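Local structure of rifamycin polyketide synthase (Amycolatopsis mediterranei, 4LN9) at residues G161-D166 with G301-T306; W205-G210 with E214-I219. The protein probably removes water from the beta-hydroxyacyl polyketide intermediate during rifamycin assembly, as the double-hotdog dehydratase domain of the terminal synthase module. All coordinates share one frame; numbering follows the deposited sequence.

Contact 1 (G161-D166 with G301-T306)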
loop_
_atom_site.group_PDB
_atom_site.type_symbol
_atom_site.label_atom_id
_atom_site.label_comp_id
_atom_site.label_asym_id
_atom_site.label_seq_id
_atom_site.Cartn_x
_atom_site.Cartn_y
_atom_site.Cartn_z
ATOM N N GLY A 161 -22.343 26.560 -4.077
ATOM C CA GLY A 161 -23.740 26.261 -3.795
ATOM C C GLY A 161 -24.450 25.743 -5.024
ATOM O O GLY A 161 -24.647 24.538 -5.191
ATOM N N THR A 162 -24.711 26.658 -5.946
ATOM C CA THR A 162 -25.453 26.346 -7.147
ATOM C C THR A 162 -24.622 26.769 -8.354
ATOM O O THR A 162 -23.647 27.509 -8.214
ATOM C CB THR A 162 -26.802 27.090 -7.148
ATOM O OG1 THR A 162 -26.584 28.475 -6.848
ATOM C CG2 THR A 162 -27.732 26.498 -6.090
ATOM N N ALA A 163 -24.927 26.193 -9.513
ATOM C CA ALA A 163 -24.260 26.563 -10.758
ATOM C C ALA A 163 -24.327 28.071 -10.987
ATOM O O ALA A 163 -25.306 28.716 -10.610
ATOM C CB ALA A 163 -24.891 25.821 -11.927
ATOM N N ALA A 164 -23.298 28.635 -11.608
ATOM C CA ALA A 164 -23.305 30.065 -11.889
ATOM C C ALA A 164 -24.147 30.376 -13.124
ATOM O O ALA A 164 -24.982 31.281 -13.109
ATOM C CB ALA A 164 -21.885 30.585 -12.061
ATOM N N PHE A 165 -23.986 29.555 -14.156
ATOM C CA PHE A 165 -24.705 29.731 -15.412
ATOM C C PHE A 165 -26.167 29.309 -15.268
ATOM O O PHE A 165 -26.492 28.427 -14.473
ATOM C CB PHE A 165 -24.026 28.917 -16.517
ATOM C CG PHE A 165 -24.665 29.071 -17.867
ATOM C CD1 PHE A 165 -24.396 30.179 -18.655
ATOM C CD2 PHE A 165 -25.580 28.136 -18.326
ATOM C CE1 PHE A 165 -25.005 30.339 -19.886
ATOM C CE2 PHE A 165 -26.191 28.287 -19.558
ATOM C CZ PHE A 165 -25.901 29.390 -20.341
ATOM N N ASP A 166 -27.050 29.975 -16.005
ATOM C CA ASP A 166 -28.476 29.672 -15.960
ATOM C C ASP A 166 -28.822 28.461 -16.826
ATOM O O ASP A 166 -29.234 28.607 -17.977
ATOM C CB ASP A 166 -29.289 30.884 -16.415
ATOM C CG ASP A 166 -30.773 30.715 -16.176
ATOM O OD1 ASP A 166 -31.167 29.697 -15.568
ATOM O OD2 ASP A 166 -31.545 31.611 -16.576
ATOM N N GLY A 301 -30.709 20.046 -12.148
ATOM C CA GLY A 301 -30.136 21.387 -12.128
ATOM C C GLY A 301 -29.078 21.573 -11.054
ATOM O O GLY A 301 -28.508 22.654 -10.919
ATOM N N GLY A 302 -28.788 20.512 -10.307
ATOM C CA GLY A 302 -27.734 20.564 -9.293
ATOM C C GLY A 302 -26.349 20.491 -9.908
ATOM O O GLY A 302 -26.125 19.730 -10.847
ATOM N N LEU A 303 -25.391 21.202 -9.322
ATOM C CA LEU A 303 -24.005 21.137 -9.794
ATOM C C LEU A 303 -23.447 19.715 -9.734
ATOM O O LEU A 303 -23.534 19.056 -8.696
ATOM C CB LEU A 303 -23.118 22.056 -8.957
ATOM C CG LEU A 303 -22.724 23.421 -9.520
ATOM C CD1 LEU A 303 -21.744 24.089 -8.557
ATOM C CD2 LEU A 303 -22.112 23.295 -10.908
ATOM N N VAL A 304 -22.667 19.352 -10.751
ATOM C CA VAL A 304 -21.953 18.076 -10.756
ATOM C C VAL A 304 -20.431 18.234 -10.824
ATOM O O VAL A 304 -19.708 17.649 -10.017
ATOM C CB VAL A 304 -22.441 17.147 -11.887
ATOM C CG1 VAL A 304 -21.643 15.851 -11.896
ATOM C CG2 VAL A 304 -23.929 16.862 -11.735
ATOM N N VAL A 305 -19.943 19.030 -11.771
ATOM C CA VAL A 305 -18.507 19.290 -11.873
ATOM C C VAL A 305 -18.206 20.714 -12.339
ATOM O O VAL A 305 -18.957 21.289 -13.126
ATOM C CB VAL A 305 -17.796 18.259 -12.779
ATOM C CG1 VAL A 305 -18.546 18.084 -14.090
ATOM C CG2 VAL A 305 -16.349 18.665 -13.028
ATOM N N THR A 306 -17.203 21.335 -11.726
ATOM C CA THR A 306 -16.660 22.579 -12.255
ATOM C C THR A 306 -15.169 22.446 -12.510
ATOM O O THR A 306 -14.461 21.757 -11.777
ATOM C CB THR A 306 -16.908 23.771 -11.310
ATOM O OG1 THR A 306 -16.396 23.467 -10.008
ATOM C CG2 THR A 306 -18.397 24.072 -11.208
HETATM O O HOH W 1 -26.076 22.589 -6.876
HETATM O O HOH W 2 -27.119 24.458 -9.364
#
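Ala163 and Leu303 meet where a loop of the double hotdog fold lies against the start of strand 303-313. The isobutyl group of Leu303 points at the loop backbone. Its CG lies 3.5 Å from Ala163 N. The two methyls then part: CD1 turns to the carbonyl of Thr162, with CD1 3.9 Å from Thr162 O, while CD2 meets the methyl of Ala163, CD2 to Ala163 CB being 3.9 Å. The fork of the side chain thus sits against Ala163 N, with one methyl toward Thr162 O and the other toward Ala163 CA and CB.

No direct hydrogen bond joins the segments. Two waters link the backbones instead, one bridging Gly161 O to Leu303 N and the other Ala163 N to Gly301 O. Strand 291-297 lies beside both segments. Its Glu295 takes the backbone N-H groups of Ala164 and Phe165 on its two carboxylate oxygens, which holds the loop backbone. The side chains of Ala163 and Leu303 also touch Glu295. Beyond Leu303, Val304 and Val305 both face Ala296 in a classic beta bulge. The water between Ala163 and Gly301 accepts from Ala163 N at 2.8 Å and donates to Gly301 O at 2.8 Å.

Contact 2 (W205-G210 with E214-I219); sequences WRRGSG and ETFAEI
Arg207 and Glu214 lie side by side and point the same way across the end of an antiparallel beta hairpin. Arg207 NH1 donates to Glu214 OE1 in a salt bridge of 2.9 Å, although the place of OE1 is less sure. That oxygen sits at the edge of the guanidinium, and the two flat groups are 38° apart. Atoms CE2 and CZ of Phe216 lie over one guanidinium face, offset toward its rim, with Phe216 CZ 3.9 Å from Arg207 NH1. Glu214 OE2 forms a salt bridge with Arg283, so the carboxylate has two arginine partners.

Trp205 takes the next place along the same face. With CG anti to its carbonyl carbon (chi1 -55°), the ring turns an edge to the other strand. CE3 lies 4.1 Å from Phe216 CB, and CH2 lies 3.6 Å from Glu218 OE2. The ring and the Glu218 carboxylate are 37° apart; that oxygen accepts a hydrogen bond from Trp170 NE1.

Two hydrogen-bonded pairs, Trp205 with Phe216 and Arg207 with Glu214, hold the backbones. In the first, Phe216 N to Trp205 O is 2.9 Å. Arg206 and Thr215 form the non-hydrogen-bonded pair between them and face the other way, where Thr215 touches Ser245 of helix 236-251. Strands 279-285 and 176-178 flank the hairpin.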
loop_
_atom_site.group_PDB
_atom_site.type_symbol
_atom_site.label_atom_id
_atom_site.label_comp_id
_atom_site.label_asym_id
_atom_site.label_seq_id
_atom_site.Cartn_x
_atom_site.Cartn_y
_atom_site.Cartn_z
ATOM N N TRP A 205 -24.975 22.898 -28.896
ATOM C CA TRP A 205 -25.284 24.230 -29.419
ATOM C C TRP A 205 -24.090 25.119 -29.281
ATOM O O TRP A 205 -23.312 24.981 -28.336
ATOM C CB TRP A 205 -26.460 24.854 -28.675
ATOM C CG TRP A 205 -27.706 24.008 -28.672
ATOM C CD1 TRP A 205 -28.864 24.193 -29.423
ATOM C CD2 TRP A 205 -28.014 22.902 -27.763
ATOM N NE1 TRP A 205 -29.810 23.256 -29.095
ATOM C CE2 TRP A 205 -29.360 22.447 -28.109
ATOM C CE3 TRP A 205 -27.324 22.254 -26.749
ATOM C CZ2 TRP A 205 -29.965 21.387 -27.455
ATOM C CZ3 TRP A 205 -27.940 21.181 -26.104
ATOM C CH2 TRP A 205 -29.238 20.777 -26.432
ATOM N N ARG A 206 -24.011 26.130 -30.138
ATOM C CA ARG A 206 -22.882 27.048 -30.122
ATOM C C ARG A 206 -23.358 28.496 -30.081
ATOM O O ARG A 206 -24.405 28.832 -30.634
ATOM C CB ARG A 206 -21.988 26.819 -31.342
ATOM C CG ARG A 206 -20.796 27.760 -31.427
ATOM C CD ARG A 206 -20.143 27.713 -32.800
ATOM N NE ARG A 206 -19.779 26.352 -33.188
ATOM C CZ ARG A 206 -20.428 25.636 -34.099
ATOM N NH1 ARG A 206 -21.487 26.145 -34.715
ATOM N NH2 ARG A 206 -20.009 24.416 -34.409
ATOM N N ARG A 207 -22.577 29.346 -29.422
ATOM C CA ARG A 207 -22.934 30.744 -29.225
ATOM C C ARG A 207 -21.635 31.552 -29.152
ATOM O O ARG A 207 -20.636 31.061 -28.628
ATOM C CB ARG A 207 -23.717 30.888 -27.918
ATOM C CG ARG A 207 -24.381 32.237 -27.707
ATOM C CD ARG A 207 -24.443 32.567 -26.223
ATOM N NE ARG A 207 -25.782 32.368 -25.674
ATOM C CZ ARG A 207 -26.064 32.341 -24.375
ATOM N NH1 ARG A 207 -25.090 32.421 -23.478
ATOM N NH2 ARG A 207 -27.325 32.247 -23.973
ATOM N N GLY A 208 -21.586 32.681 -29.857
ATOM C CA GLY A 208 -20.353 33.472 -29.946
ATOM C C GLY A 208 -19.423 32.984 -31.045
ATOM O O GLY A 208 -19.781 32.088 -31.808
ATOM N N SER A 209 -18.232 33.574 -31.143
ATOM C CA SER A 209 -17.357 33.304 -32.285
ATOM C C SER A 209 -15.878 33.085 -31.943
ATOM O O SER A 209 -15.276 32.107 -32.387
ATOM C CB SER A 209 -17.516 34.373 -33.369
ATOM O OG SER A 209 -17.055 33.893 -34.624
ATOM N N GLY A 210 -15.264 34.062 -31.281
ATOM C CA GLY A 210 -13.814 34.056 -31.090
ATOM C C GLY A 210 -13.385 33.363 -29.811
ATOM O O GLY A 210 -13.616 32.166 -29.630
ATOM N N GLU A 214 -18.956 29.986 -26.578
ATOM C CA GLU A 214 -19.509 29.022 -25.625
ATOM C C GLU A 214 -20.005 27.787 -26.367
ATOM O O GLU A 214 -20.696 27.901 -27.378
ATOM C CB GLU A 214 -20.683 29.644 -24.863
ATOM C CG GLU A 214 -20.351 30.916 -24.103
ATOM C CD GLU A 214 -21.588 31.585 -23.533
ATOM O OE1 GLU A 214 -22.327 32.225 -24.309
ATOM O OE2 GLU A 214 -21.831 31.455 -22.314
ATOM N N THR A 215 -19.717 26.610 -25.817
ATOM C CA THR A 215 -20.305 25.367 -26.306
ATOM C C THR A 215 -21.236 24.772 -25.253
ATOM O O THR A 215 -20.838 24.566 -24.107
ATOM C CB THR A 215 -19.217 24.332 -26.651
ATOM O OG1 THR A 215 -18.339 24.870 -27.648
ATOM C CG2 THR A 215 -19.842 23.046 -27.171
ATOM N N PHE A 216 -22.482 24.516 -25.643
ATOM C CA PHE A 216 -23.453 23.871 -24.766
ATOM C C PHE A 216 -23.748 22.462 -25.271
ATOM O O PHE A 216 -23.748 22.221 -26.477
ATOM C CB PHE A 216 -24.744 24.694 -24.723
ATOM C CG PHE A 216 -24.546 26.100 -24.233
ATOM C CD1 PHE A 216 -24.295 26.350 -22.895
ATOM C CD2 PHE A 216 -24.505 27.161 -25.126
ATOM C CE1 PHE A 216 -24.071 27.636 -22.443
ATOM C CE2 PHE A 216 -24.309 28.454 -24.677
ATOM C CZ PHE A 216 -24.066 28.689 -23.337
ATOM N N ALA A 217 -23.920 21.514 -24.355
ATOM C CA ALA A 217 -24.188 20.142 -24.766
ATOM C C ALA A 217 -25.019 19.381 -23.748
ATOM O O ALA A 217 -24.988 19.678 -22.553
ATOM C CB ALA A 217 -22.890 19.405 -25.057
ATOM N N GLU A 218 -25.808 18.432 -24.244
ATOM C CA GLU A 218 -26.356 17.391 -23.394
ATOM C C GLU A 218 -25.550 16.117 -23.558
ATOM O O GLU A 218 -25.216 15.712 -24.673
ATOM C CB GLU A 218 -27.835 17.147 -23.714
ATOM C CG GLU A 218 -28.726 18.347 -23.417
ATOM C CD GLU A 218 -30.208 18.057 -23.582
ATOM O OE1 GLU A 218 -30.621 16.890 -23.399
ATOM O OE2 GLU A 218 -30.978 19.026 -23.760
ATOM N N ILE A 219 -25.144 15.556 -22.424
ATOM C CA ILE A 219 -24.304 14.371 -22.404
ATOM C C ILE A 219 -25.058 13.284 -21.655
ATOM O O ILE A 219 -25.662 13.548 -20.617
ATOM C CB ILE A 219 -22.985 14.640 -21.651
ATOM C CG1 ILE A 219 -22.390 15.988 -22.065
ATOM C CG2 ILE A 219 -21.998 13.505 -21.876
ATOM C CD1 ILE A 219 -21.903 16.030 -23.498
#

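In the fold
From the N terminus, the chain first enters contact 1 at 161-166, in the loop between strands 146-154 and 176-178. It then runs through helix 183-190 to strand 201-207. Contact 2 closes a short hairpin there, with three residues between its segments. The chain continues through helix 236-251 and strands 263-272, 279-285 and 291-297 before 301-306 closes contact 1 over 134 residues. The hairpin of contact 2 therefore lies wholly within that long excursion. The centres are about 17 Å apart, but the contacts touch: the Phe165 ring of contact 1 packs on the Phe216 ring of contact 2. The loop thus reaches from strand 303-313 to the hairpin.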